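PDB 7BPS: testis-expressed protein 101 from Mus musculus, which plays a role in fertilization by controlling sperm binding to the zona pellucida and sperm migration into the oviduct, probably through the adhesion molecule ADAM3. Local coordinates for residues L13-D18 with T122-G127; L43-D48 with V160-C165; V53-K58 with G181-K186; L79-Y84 with R172-I177. All coordinates share one frame; numbering follows the deposited sequence.

Contact 1. Residues L13-D18 with T122-G127; sequences LSLEDD and TCVALG
Leu126 sets its CD1 methyl over one face of the peptide link between Leu13 and Ser14, the flat group of this contact; CD1 stands almost straight above Ser14 N, at 3.8 Å. At an edge of strand 13-16, Ser14 is engaged in backbone bonding with Val54, while the methyl covers a peptide face. Beside the peptide, Leu126 CD1 also meets Leu13 CB at 3.7 Å. Its reach comes from a first torsion that sets CG anti to the carbonyl carbon (chi1 -71°), and from a nearly extended second one that carries CD1 onward to strand 13-16. Two residues along each strand, the touch is lighter: the end of Leu15 comes nearer than its CB direction suggests, CD2 lying 4.4 Å from Val124 CG2. The strands run roughly antiparallel, at 150°, with axes 7.7 Å apart. Branched aliphatic residues suit this gap, which is too wide for backbone pairing and is bridged by methyls. Leu13 and Leu15 remain exposed at the border, while Leu126 is partly covered. Two tandem Ly6/uPAR three-finger domains thus meet here, sheet against sheet. Strand 6-16 pairs with strand 52-61, whose Val53 touches both Leu15 and Leu126; strand 119-126 pairs with strand 158-163 and is tied to the following loop by the disulfide between Cys123 and Cys129.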
loop_
_atom_site.group_PDB
_atom_site.type_symbol
_atom_site.label_atom_id
_atom_site.label_comp_id
_atom_site.label_asym_id
_atom_site.label_seq_id
_atom_site.Cartn_x
_atom_site.Cartn_y
_atom_site.Cartn_z
ATOM N N LEU A 13 -3.145 10.135 -0.233
ATOM C CA LEU A 13 -1.769 9.680 0.011
ATOM C C LEU A 13 -1.315 10.340 1.312
ATOM O O LEU A 13 -1.461 11.543 1.448
ATOM C CB LEU A 13 -0.889 10.131 -1.161
ATOM C CG LEU A 13 -1.280 9.660 -2.568
ATOM C CD1 LEU A 13 -0.538 10.455 -3.629
ATOM C CD2 LEU A 13 -1.023 8.179 -2.764
ATOM N N SER A 14 -0.738 9.583 2.225
ATOM C CA SER A 14 -0.244 10.123 3.514
ATOM C C SER A 14 0.834 9.222 4.101
ATOM O O SER A 14 0.910 8.011 3.746
ATOM C CB SER A 14 -1.361 10.316 4.494
ATOM O OG SER A 14 -2.084 9.107 4.706
ATOM N N LEU A 15 1.671 9.839 4.931
ATOM C CA LEU A 15 2.582 9.154 5.875
ATOM C C LEU A 15 1.927 9.198 7.246
ATOM O O LEU A 15 1.474 10.257 7.653
ATOM C CB LEU A 15 3.909 9.883 5.931
ATOM C CG LEU A 15 4.816 9.678 4.744
ATOM C CD1 LEU A 15 6.042 10.575 4.908
ATOM C CD2 LEU A 15 5.222 8.226 4.673
ATOM N N GLU A 16 1.903 8.074 7.928
ATOM C CA GLU A 16 0.952 7.826 9.031
ATOM C C GLU A 16 1.803 7.193 10.144
ATOM O O GLU A 16 2.610 6.239 9.850
ATOM C CB GLU A 16 -0.145 6.979 8.389
ATOM C CG GLU A 16 -1.561 7.451 8.570
ATOM C CD GLU A 16 -1.930 8.882 8.304
ATOM O OE1 GLU A 16 -2.332 9.188 7.178
ATOM O OE2 GLU A 16 -1.954 9.635 9.275
ATOM N N ASP A 17 1.723 7.769 11.339
ATOM C CA ASP A 17 2.385 7.246 12.560
ATOM C C ASP A 17 1.784 5.888 12.931
ATOM O O ASP A 17 2.543 4.911 13.042
ATOM C CB ASP A 17 2.292 8.275 13.687
ATOM C CG ASP A 17 3.266 9.396 13.436
ATOM O OD1 ASP A 17 4.310 9.093 12.831
ATOM O OD2 ASP A 17 2.972 10.553 13.799
ATOM N N ASP A 18 0.477 5.843 13.095
ATOM C CA ASP A 18 -0.253 4.688 13.666
ATOM C C ASP A 18 -1.578 4.561 12.914
ATOM O O ASP A 18 -2.644 4.862 13.450
ATOM C CB ASP A 18 -0.403 4.896 15.177
ATOM C CG ASP A 18 -0.776 3.655 15.969
ATOM O OD1 ASP A 18 -0.855 2.548 15.376
ATOM O OD2 ASP A 18 -0.967 3.815 17.183
ATOM N N THR A 122 17.607 2.618 5.233
ATOM C CA THR A 122 16.192 2.345 5.553
ATOM C C THR A 122 15.379 3.635 5.415
ATOM O O THR A 122 15.728 4.625 6.062
ATOM C CB THR A 122 16.070 1.764 6.971
ATOM O OG1 THR A 122 16.896 0.583 7.050
ATOM C CG2 THR A 122 14.630 1.491 7.358
ATOM N N CYS A 123 14.287 3.602 4.661
ATOM C CA CYS A 123 13.343 4.743 4.569
ATOM C C CYS A 123 12.072 4.339 3.811
ATOM O O CYS A 123 12.072 3.329 3.094
ATOM C CB CYS A 123 14.006 5.931 3.877
ATOM S SG CYS A 123 14.317 5.638 2.112
ATOM N N VAL A 124 11.032 5.146 3.969
ATOM C CA VAL A 124 9.849 5.175 3.081
ATOM C C VAL A 124 9.473 6.633 2.882
ATOM O O VAL A 124 9.639 7.459 3.802
ATOM C CB VAL A 124 8.634 4.407 3.625
ATOM C CG1 VAL A 124 8.914 2.927 3.757
ATOM C CG2 VAL A 124 8.135 4.992 4.934
ATOM N N ALA A 125 9.003 6.942 1.691
ATOM C CA ALA A 125 8.501 8.288 1.367
ATOM C C ALA A 125 7.650 8.216 0.096
ATOM O O ALA A 125 7.908 7.376 -0.792
ATOM C CB ALA A 125 9.655 9.265 1.229
ATOM N N LEU A 126 6.621 9.042 0.064
ATOM C CA LEU A 126 5.991 9.502 -1.188
ATOM C C LEU A 126 6.993 10.428 -1.864
ATOM O O LEU A 126 7.483 11.339 -1.206
ATOM C CB LEU A 126 4.698 10.212 -0.822
ATOM C CG LEU A 126 3.631 9.244 -0.342
ATOM C CD1 LEU A 126 2.518 9.994 0.361
ATOM C CD2 LEU A 126 3.097 8.438 -1.510
ATOM N N GLY A 127 7.345 10.104 -3.100
ATOM C CA GLY A 127 8.418 10.777 -3.836
ATOM C C GLY A 127 9.752 10.144 -3.529
ATOM O O GLY A 127 9.961 8.984 -3.899
#

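Contact 2. Residues L43-D48 with V160-C165; sequences LLIKAD and VQVKGC
Ile45 and Val162 provide the apolar part of the contact, their CG2 methyls meeting at 4.0 Å. The two side chains cross at about a right angle, and each offers one branch of a beta-branched residue, a type at home in strands because it holds methyls close to the backbone. In Ile45 that branch is the one anti to the backbone N, whereas Val162 uses the methyl lying beside its N. Further along, a methyl meets a polar atom: Ala47 CB rests 3.6 Å from Lys163 O, and a small residue fits where the backbones come closest, 6.1 Å between Ala47 CA and Gly164 CA. Gly164 marks a corner of the chain, with a phi of 162° that brings its missing side-chain position up against the preceding carbonyl. Polar bridging is left to a water, which accepts from Asp48 N at 3.2 Å and donates to Cys165 O at 2.8 Å, so that the two backbones are joined through solvent across the domain boundary. Lys46, whose CB points away from strand 160-163, runs out extended and bends at its last torsion to bring NZ to Ala47 O at 3.2 Å. Strand 37-46 lies between strands 52-61 and 80-88 in the first Ly6/uPAR sheet; strand 158-163 lies between 119-126 and 143-152 in the second, with Cys165 just beyond it disulfide-bonded to Cys137.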
loop_
_atom_site.group_PDB
_atom_site.type_symbol
_atom_site.label_atom_id
_atom_site.label_comp_id
_atom_site.label_asym_id
_atom_site.label_seq_id
_atom_site.Cartn_x
_atom_site.Cartn_y
_atom_site.Cartn_z
ATOM N N LEU A 43 -3.577 0.443 0.417
ATOM C CA LEU A 43 -2.245 -0.206 0.454
ATOM C C LEU A 43 -1.418 0.516 1.513
ATOM O O LEU A 43 -1.405 1.754 1.499
ATOM C CB LEU A 43 -1.596 -0.099 -0.927
ATOM C CG LEU A 43 -0.197 -0.691 -1.064
ATOM C CD1 LEU A 43 -0.133 -2.142 -0.651
ATOM C CD2 LEU A 43 0.284 -0.559 -2.489
ATOM N N LEU A 44 -0.753 -0.239 2.390
ATOM C CA LEU A 44 0.080 0.302 3.495
ATOM C C LEU A 44 1.481 -0.252 3.341
ATOM O O LEU A 44 1.615 -1.464 3.212
ATOM C CB LEU A 44 -0.526 -0.094 4.847
ATOM C CG LEU A 44 -1.930 0.455 5.099
ATOM C CD1 LEU A 44 -3.007 -0.571 4.768
ATOM C CD2 LEU A 44 -2.087 0.930 6.524
ATOM N N ILE A 45 2.483 0.611 3.325
ATOM C CA ILE A 45 3.911 0.207 3.148
ATOM C C ILE A 45 4.756 0.882 4.230
ATOM O O ILE A 45 4.621 2.106 4.428
ATOM C CB ILE A 45 4.409 0.552 1.744
ATOM C CG1 ILE A 45 3.498 -0.036 0.665
ATOM C CG2 ILE A 45 5.836 0.093 1.580
ATOM C CD1 ILE A 45 3.652 0.604 -0.691
ATOM N N LYS A 46 5.615 0.085 4.853
ATOM C CA LYS A 46 6.410 0.436 6.046
ATOM C C LYS A 46 7.795 -0.185 5.879
ATOM O O LYS A 46 7.882 -1.315 5.354
ATOM C CB LYS A 46 5.683 -0.161 7.245
ATOM C CG LYS A 46 6.089 0.364 8.604
ATOM C CD LYS A 46 5.677 -0.560 9.720
ATOM C CE LYS A 46 5.959 0.063 11.067
ATOM N NZ LYS A 46 7.392 0.410 11.218
ATOM N N ALA A 47 8.842 0.511 6.297
ATOM C CA ALA A 47 10.148 -0.124 6.564
ATOM C C ALA A 47 10.326 -0.206 8.078
ATOM O O ALA A 47 9.524 0.342 8.792
ATOM C CB ALA A 47 11.282 0.611 5.883
ATOM N N ASP A 48 11.358 -0.903 8.530
ATOM C CA ASP A 48 11.683 -1.018 9.965
ATOM C C ASP A 48 11.820 0.389 10.546
ATOM O O ASP A 48 12.584 1.173 9.995
ATOM C CB ASP A 48 12.991 -1.786 10.137
ATOM C CG ASP A 48 13.305 -2.095 11.587
ATOM O OD1 ASP A 48 12.383 -1.998 12.419
ATOM O OD2 ASP A 48 14.442 -2.465 11.835
ATOM N N VAL A 160 6.526 5.814 -4.597
ATOM C CA VAL A 160 6.959 5.507 -3.222
ATOM C C VAL A 160 8.387 4.994 -3.322
ATOM O O VAL A 160 8.626 4.030 -4.092
ATOM C CB VAL A 160 6.015 4.505 -2.554
ATOM C CG1 VAL A 160 6.444 4.246 -1.119
ATOM C CG2 VAL A 160 4.568 4.978 -2.618
ATOM N N GLN A 161 9.303 5.657 -2.627
ATOM C CA GLN A 161 10.670 5.133 -2.448
ATOM C C GLN A 161 10.708 4.324 -1.138
ATOM O O GLN A 161 10.162 4.812 -0.103
ATOM C CB GLN A 161 11.667 6.276 -2.473
ATOM C CG GLN A 161 13.078 5.776 -2.274
ATOM C CD GLN A 161 14.118 6.737 -2.778
ATOM O OE1 GLN A 161 14.999 6.342 -3.533
ATOM N NE2 GLN A 161 14.031 7.981 -2.358
ATOM N N VAL A 162 11.287 3.121 -1.212
ATOM C CA VAL A 162 11.351 2.153 -0.088
ATOM C C VAL A 162 12.756 1.561 -0.049
ATOM O O VAL A 162 13.185 0.918 -1.059
ATOM C CB VAL A 162 10.301 1.044 -0.229
ATOM C CG1 VAL A 162 10.328 0.134 0.993
ATOM C CG2 VAL A 162 8.912 1.587 -0.446
ATOM N N LYS A 163 13.445 1.750 1.077
ATOM C CA LYS A 163 14.767 1.109 1.329
ATOM C C LYS A 163 14.723 0.381 2.662
ATOM O O LYS A 163 14.089 0.917 3.593
ATOM C CB LYS A 163 15.885 2.151 1.350
ATOM C CG LYS A 163 15.973 3.002 0.089
ATOM C CD LYS A 163 17.094 3.985 0.125
ATOM C CE LYS A 163 17.174 4.815 -1.133
ATOM N NZ LYS A 163 18.501 5.451 -1.198
ATOM N N GLY A 164 15.397 -0.767 2.760
ATOM C CA GLY A 164 15.609 -1.406 4.067
ATOM C C GLY A 164 15.986 -2.866 3.958
ATOM O O GLY A 164 15.986 -3.400 2.825
ATOM N N CYS A 165 16.260 -3.471 5.117
ATOM C CA CYS A 165 16.314 -4.934 5.304
ATOM C C CYS A 165 14.947 -5.520 4.954
ATOM O O CYS A 165 13.910 -4.943 5.357
ATOM C CB CYS A 165 16.712 -5.311 6.719
ATOM S SG CYS A 165 18.118 -4.373 7.362
HETATM O O HOH W 1 13.308 -2.518 6.631
#

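Contact 3. Residues V53-K58 with G181-K186; sequences VVLASK and GPMTVK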
loop_
_atom_site.group_PDB
_atom_site.type_symbol
_atom_site.label_atom_id
_atom_site.label_comp_id
_atom_site.label_asym_id
_atom_site.label_seq_id
_atom_site.Cartn_x
_atom_site.Cartn_y
_atom_site.Cartn_z
ATOM N N VAL A 53 3.375 4.510 4.672
ATOM C CA VAL A 53 2.744 5.146 3.487
ATOM C C VAL A 53 1.350 4.524 3.327
ATOM O O VAL A 53 1.241 3.304 3.368
ATOM C CB VAL A 53 3.610 4.959 2.231
ATOM C CG1 VAL A 53 3.002 5.636 1.010
ATOM C CG2 VAL A 53 5.003 5.496 2.476
ATOM N N VAL A 54 0.327 5.353 3.179
ATOM C CA VAL A 54 -1.078 4.922 2.974
ATOM C C VAL A 54 -1.596 5.519 1.655
ATOM O O VAL A 54 -1.670 6.788 1.533
ATOM C CB VAL A 54 -1.939 5.288 4.188
ATOM C CG1 VAL A 54 -3.325 4.746 4.064
ATOM C CG2 VAL A 54 -1.320 4.763 5.463
ATOM N N LEU A 55 -1.854 4.633 0.680
ATOM C CA LEU A 55 -2.594 4.902 -0.572
ATOM C C LEU A 55 -4.008 4.346 -0.365
ATOM O O LEU A 55 -4.170 3.106 -0.305
ATOM C CB LEU A 55 -1.885 4.255 -1.768
ATOM C CG LEU A 55 -0.417 4.649 -1.960
ATOM C CD1 LEU A 55 0.515 3.651 -1.273
ATOM C CD2 LEU A 55 -0.033 4.771 -3.425
ATOM N N ALA A 56 -4.982 5.237 -0.186
ATOM C CA ALA A 56 -6.396 4.915 0.100
ATOM C C ALA A 56 -7.295 5.487 -1.004
ATOM O O ALA A 56 -7.312 6.729 -1.224
ATOM C CB ALA A 56 -6.797 5.428 1.466
ATOM N N SER A 57 -8.034 4.590 -1.653
ATOM C CA SER A 57 -8.960 4.889 -2.765
ATOM C C SER A 57 -10.376 4.406 -2.435
ATOM O O SER A 57 -10.535 3.232 -2.092
ATOM C CB SER A 57 -8.486 4.265 -4.025
ATOM O OG SER A 57 -9.494 4.379 -4.990
ATOM N N LYS A 58 -11.356 5.303 -2.562
ATOM C CA LYS A 58 -12.796 4.970 -2.644
ATOM C C LYS A 58 -13.366 5.596 -3.923
ATOM O O LYS A 58 -13.028 6.744 -4.226
ATOM C CB LYS A 58 -13.514 5.444 -1.388
ATOM C CG LYS A 58 -13.162 4.654 -0.141
ATOM C CD LYS A 58 -14.164 4.842 0.969
ATOM C CE LYS A 58 -13.738 4.175 2.262
ATOM N NZ LYS A 58 -14.779 4.334 3.305
ATOM N N GLY A 181 -6.698 -3.190 -6.448
ATOM C CA GLY A 181 -8.002 -2.585 -6.745
ATOM C C GLY A 181 -7.899 -1.802 -8.046
ATOM O O GLY A 181 -7.449 -2.348 -9.045
ATOM N N PRO A 182 -8.201 -0.490 -8.050
ATOM C CA PRO A 182 -8.181 0.286 -9.285
ATOM C C PRO A 182 -6.782 0.772 -9.673
ATOM O O PRO A 182 -6.678 1.386 -10.693
ATOM C CB PRO A 182 -9.095 1.469 -8.951
ATOM C CG PRO A 182 -8.868 1.695 -7.480
ATOM C CD PRO A 182 -8.578 0.321 -6.892
ATOM N N MET A 183 -5.756 0.467 -8.870
ATOM C CA MET A 183 -4.375 0.973 -9.082
ATOM C C MET A 183 -3.553 -0.091 -9.805
ATOM O O MET A 183 -3.739 -1.270 -9.532
ATOM C CB MET A 183 -3.672 1.306 -7.763
ATOM C CG MET A 183 -4.301 2.427 -6.976
ATOM S SD MET A 183 -3.357 2.752 -5.469
ATOM C CE MET A 183 -4.324 1.867 -4.249
ATOM N N THR A 184 -2.657 0.345 -10.683
ATOM C CA THR A 184 -1.601 -0.469 -11.326
ATOM C C THR A 184 -0.289 -0.151 -10.608
ATOM O O THR A 184 -0.123 1.034 -10.218
ATOM C CB THR A 184 -1.602 -0.141 -12.824
ATOM O OG1 THR A 184 -2.881 -0.572 -13.282
ATOM C CG2 THR A 184 -0.495 -0.800 -13.608
ATOM N N VAL A 185 0.602 -1.140 -10.496
ATOM C CA VAL A 185 1.910 -1.063 -9.781
ATOM C C VAL A 185 3.011 -1.503 -10.712
ATOM O O VAL A 185 2.920 -2.634 -11.194
ATOM C CB VAL A 185 2.004 -1.982 -8.536
ATOM C CG1 VAL A 185 2.938 -1.364 -7.509
ATOM C CG2 VAL A 185 0.654 -2.289 -7.931
ATOM N N LYS A 186 4.061 -0.699 -10.809
ATOM C CA LYS A 186 5.373 -1.086 -11.385
ATOM C C LYS A 186 6.402 -1.002 -10.259
ATOM O O LYS A 186 6.348 -0.043 -9.478
ATOM C CB LYS A 186 5.751 -0.193 -12.568
ATOM C CG LYS A 186 4.908 -0.404 -13.829
ATOM C CD LYS A 186 5.657 -0.194 -15.160
ATOM C CE LYS A 186 4.743 0.078 -16.342
ATOM N NZ LYS A 186 4.216 1.465 -16.316
#
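Leu55 and Met183 make the buried, more extensive part of this contact. Met183 sends its chain out nearly straight to SD, then bends at chi3 (-99°), so that CE reaches Leu55, 4.2 Å from CB and 4.1 Å from the carbonyl O. A flexible, unbranched thioether suits such a span between backbones set well apart. The two strands belong to different sheets, 52-61 to the first Ly6/uPAR domain and 183-193 to the second, so Met183 and Leu55 form part of the hydrophobic layer between the tandem domains. Met156 of a loop and Phe151 of strand 143-152 touch Leu55, and Met156 touches Met183 too. The other part is a small touch at the partly exposed Pro182, though at shorter distance, with Ser57 OG 3.7 Å from Pro182 CG. The hydroxyl is swung anti to the backbone N (chi1 170°), which brings it to the ring corner; its polar need is met by Gln39 NE2 rather than by the proline. A small serine beside a compact ring allows a loop to lie near a strand, and Pro182 also rests on Gln39 and Thr41 of strand 37-46. Beyond Met183, the exposed Thr184 and Lys186 mark the solvent side of strand 183-186.

Contact 4. Residues L79-Y84 with R172-I177; sequences LVAISY and RLMAMI
Leu173 rests its CD1 methyl against Leu79, 3.8 Å from CB and 4.0 Å from CD1 of that residue, the two leucines crossing at about a right angle. Its CG is anti to the backbone N (chi1 178°), and a turn at chi2 of 55° aims CD1 at Leu79, just before the strand, although the CB itself does not point there. Two residues on, within the strand, Ala81 CB lies 4.2 Å from Leu173 CD1 and also faces Met174 SD at 4.1 Å. Alanine suits the spot because its single methyl lets two larger side chains close in. Met174 is folded, bent at both chi2 and chi3, which brings its sulfur back over the sheet. The partner here is an irregular loop of the second Ly6/uPAR domain, laid on strand 80-88 of the first; a type I turn from Arg172 to Ala175 overlaps a type I' turn from Met174 to Ile177, each closed by a backbone bond, Ala175 N to Arg172 O at 3.0 Å and Ile177 N to Met174 O at 2.9 Å. The carboxylate of Glu187 takes the backbone N of both Leu173 and Met174, while Thr74 OG1 bonds to Leu173 O and links the loop to the first domain.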
loop_
_atom_site.group_PDB
_atom_site.type_symbol
_atom_site.label_atom_id
_atom_site.label_comp_id
_atom_site.label_asym_id
_atom_site.label_seq_id
_atom_site.Cartn_x
_atom_site.Cartn_y
_atom_site.Cartn_z
ATOM N N LEU A 79 10.757 -4.608 5.680
ATOM C CA LEU A 79 9.692 -4.061 4.805
ATOM C C LEU A 79 8.412 -4.880 4.991
ATOM O O LEU A 79 8.488 -6.134 5.091
ATOM C CB LEU A 79 10.163 -4.101 3.349
ATOM C CG LEU A 79 11.477 -3.392 3.058
ATOM C CD1 LEU A 79 11.710 -3.329 1.540
ATOM C CD2 LEU A 79 11.537 -2.006 3.707
ATOM N N VAL A 80 7.285 -4.186 5.024
ATOM C CA VAL A 80 5.921 -4.774 5.118
ATOM C C VAL A 80 5.058 -4.036 4.098
ATOM O O VAL A 80 5.037 -2.758 4.137
ATOM C CB VAL A 80 5.326 -4.615 6.527
ATOM C CG1 VAL A 80 3.949 -5.253 6.620
ATOM C CG2 VAL A 80 6.259 -5.160 7.588
ATOM N N ALA A 81 4.370 -4.781 3.233
ATOM C CA ALA A 81 3.362 -4.230 2.311
ATOM C C ALA A 81 2.096 -5.070 2.453
ATOM O O ALA A 81 2.196 -6.303 2.364
ATOM C CB ALA A 81 3.924 -4.187 0.910
ATOM N N ILE A 82 0.957 -4.420 2.711
ATOM C CA ILE A 82 -0.356 -5.077 2.960
ATOM C C ILE A 82 -1.460 -4.282 2.258
ATOM O O ILE A 82 -1.415 -3.042 2.314
ATOM C CB ILE A 82 -0.624 -5.154 4.468
ATOM C CG1 ILE A 82 0.239 -6.236 5.117
ATOM C CG2 ILE A 82 -2.107 -5.360 4.739
ATOM C CD1 ILE A 82 0.144 -6.281 6.644
ATOM N N SER A 83 -2.446 -4.958 1.660
ATOM C CA SER A 83 -3.613 -4.276 1.048
ATOM C C SER A 83 -4.919 -4.914 1.502
ATOM O O SER A 83 -4.944 -6.126 1.787
ATOM C CB SER A 83 -3.510 -4.200 -0.460
ATOM O OG SER A 83 -3.662 -5.473 -1.037
ATOM N N TYR A 84 -5.949 -4.083 1.585
ATOM C CA TYR A 84 -7.372 -4.467 1.705
ATOM C C TYR A 84 -8.152 -3.840 0.553
ATOM O O TYR A 84 -8.007 -2.627 0.359
ATOM C CB TYR A 84 -7.924 -3.970 3.032
ATOM C CG TYR A 84 -9.425 -3.979 3.121
ATOM C CD1 TYR A 84 -10.127 -5.094 3.560
ATOM C CD2 TYR A 84 -10.138 -2.862 2.755
ATOM C CE1 TYR A 84 -11.508 -5.070 3.663
ATOM C CE2 TYR A 84 -11.512 -2.829 2.837
ATOM C CZ TYR A 84 -12.201 -3.929 3.302
ATOM O OH TYR A 84 -13.558 -3.847 3.376
ATOM N N ARG A 172 10.799 -7.642 -5.358
ATOM C CA ARG A 172 9.499 -8.339 -5.128
ATOM C C ARG A 172 8.859 -7.876 -3.820
ATOM O O ARG A 172 8.152 -8.670 -3.172
ATOM C CB ARG A 172 9.736 -9.851 -5.175
ATOM C CG ARG A 172 10.205 -10.332 -6.536
ATOM C CD ARG A 172 9.921 -11.810 -6.783
ATOM N NE ARG A 172 11.161 -12.547 -6.628
ATOM C CZ ARG A 172 11.820 -13.171 -7.591
ATOM N NH1 ARG A 172 11.330 -13.222 -8.812
ATOM N NH2 ARG A 172 12.956 -13.779 -7.313
ATOM N N LEU A 173 9.074 -6.615 -3.455
ATOM C CA LEU A 173 8.311 -5.959 -2.370
ATOM C C LEU A 173 6.815 -6.167 -2.642
ATOM O O LEU A 173 6.077 -6.499 -1.689
ATOM C CB LEU A 173 8.681 -4.473 -2.297
ATOM C CG LEU A 173 7.914 -3.663 -1.248
ATOM C CD1 LEU A 173 8.059 -4.280 0.141
ATOM C CD2 LEU A 173 8.367 -2.221 -1.232
ATOM N N MET A 174 6.372 -5.980 -3.888
ATOM C CA MET A 174 4.930 -6.083 -4.216
ATOM C C MET A 174 4.627 -7.486 -4.780
ATOM O O MET A 174 3.572 -7.673 -5.406
ATOM C CB MET A 174 4.511 -4.974 -5.182
ATOM C CG MET A 174 4.439 -3.622 -4.536
ATOM S SD MET A 174 3.325 -3.600 -3.102
ATOM C CE MET A 174 1.732 -3.786 -3.895
ATOM N N ALA A 175 5.501 -8.457 -4.512
ATOM C CA ALA A 175 5.315 -9.894 -4.816
ATOM C C ALA A 175 4.895 -10.106 -6.274
ATOM O O ALA A 175 4.212 -11.072 -6.526
ATOM C CB ALA A 175 4.322 -10.482 -3.853
ATOM N N MET A 176 5.348 -9.262 -7.203
ATOM C CA MET A 176 5.134 -9.463 -8.658
ATOM C C MET A 176 3.643 -9.353 -8.956
ATOM O O MET A 176 3.223 -9.864 -10.016
ATOM C CB MET A 176 5.657 -10.831 -9.117
ATOM C CG MET A 176 7.165 -10.999 -8.878
ATOM S SD MET A 176 7.785 -12.566 -9.536
ATOM C CE MET A 176 8.013 -12.072 -11.246
ATOM N N ILE A 177 2.879 -8.707 -8.076
ATOM C CA ILE A 177 1.445 -8.386 -8.347
ATOM C C ILE A 177 1.375 -6.984 -8.978
ATOM O O ILE A 177 1.956 -6.070 -8.412
ATOM C CB ILE A 177 0.601 -8.559 -7.070
ATOM C CG1 ILE A 177 0.589 -10.042 -6.662
ATOM C CG2 ILE A 177 -0.805 -7.995 -7.280
ATOM C CD1 ILE A 177 0.134 -10.338 -5.260
#

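Overall arrangement
All four contacts join the first Ly6/uPAR sheet to the second domain, and their first segments lie on strands 6-16, 52-61, 37-46 and 80-88, neighbours in that order. Contacts 2, 3 and 4 are buried, whereas contact 1 sits at the surface, where exposed or partly exposed leucines do most of the touching. Contacts 1 and 2 share the second sheet through adjacent strands 119-126 and 158-163, with centres 8 Å apart. Contact 3 uses strand 183-193, and contact 4 the loop 172-177 that comes before it, Val185 packing on Met174. Branched aliphatics dominate contacts 1 and 2, the latter adding a water bridge; methionines enter in contacts 3 and 4.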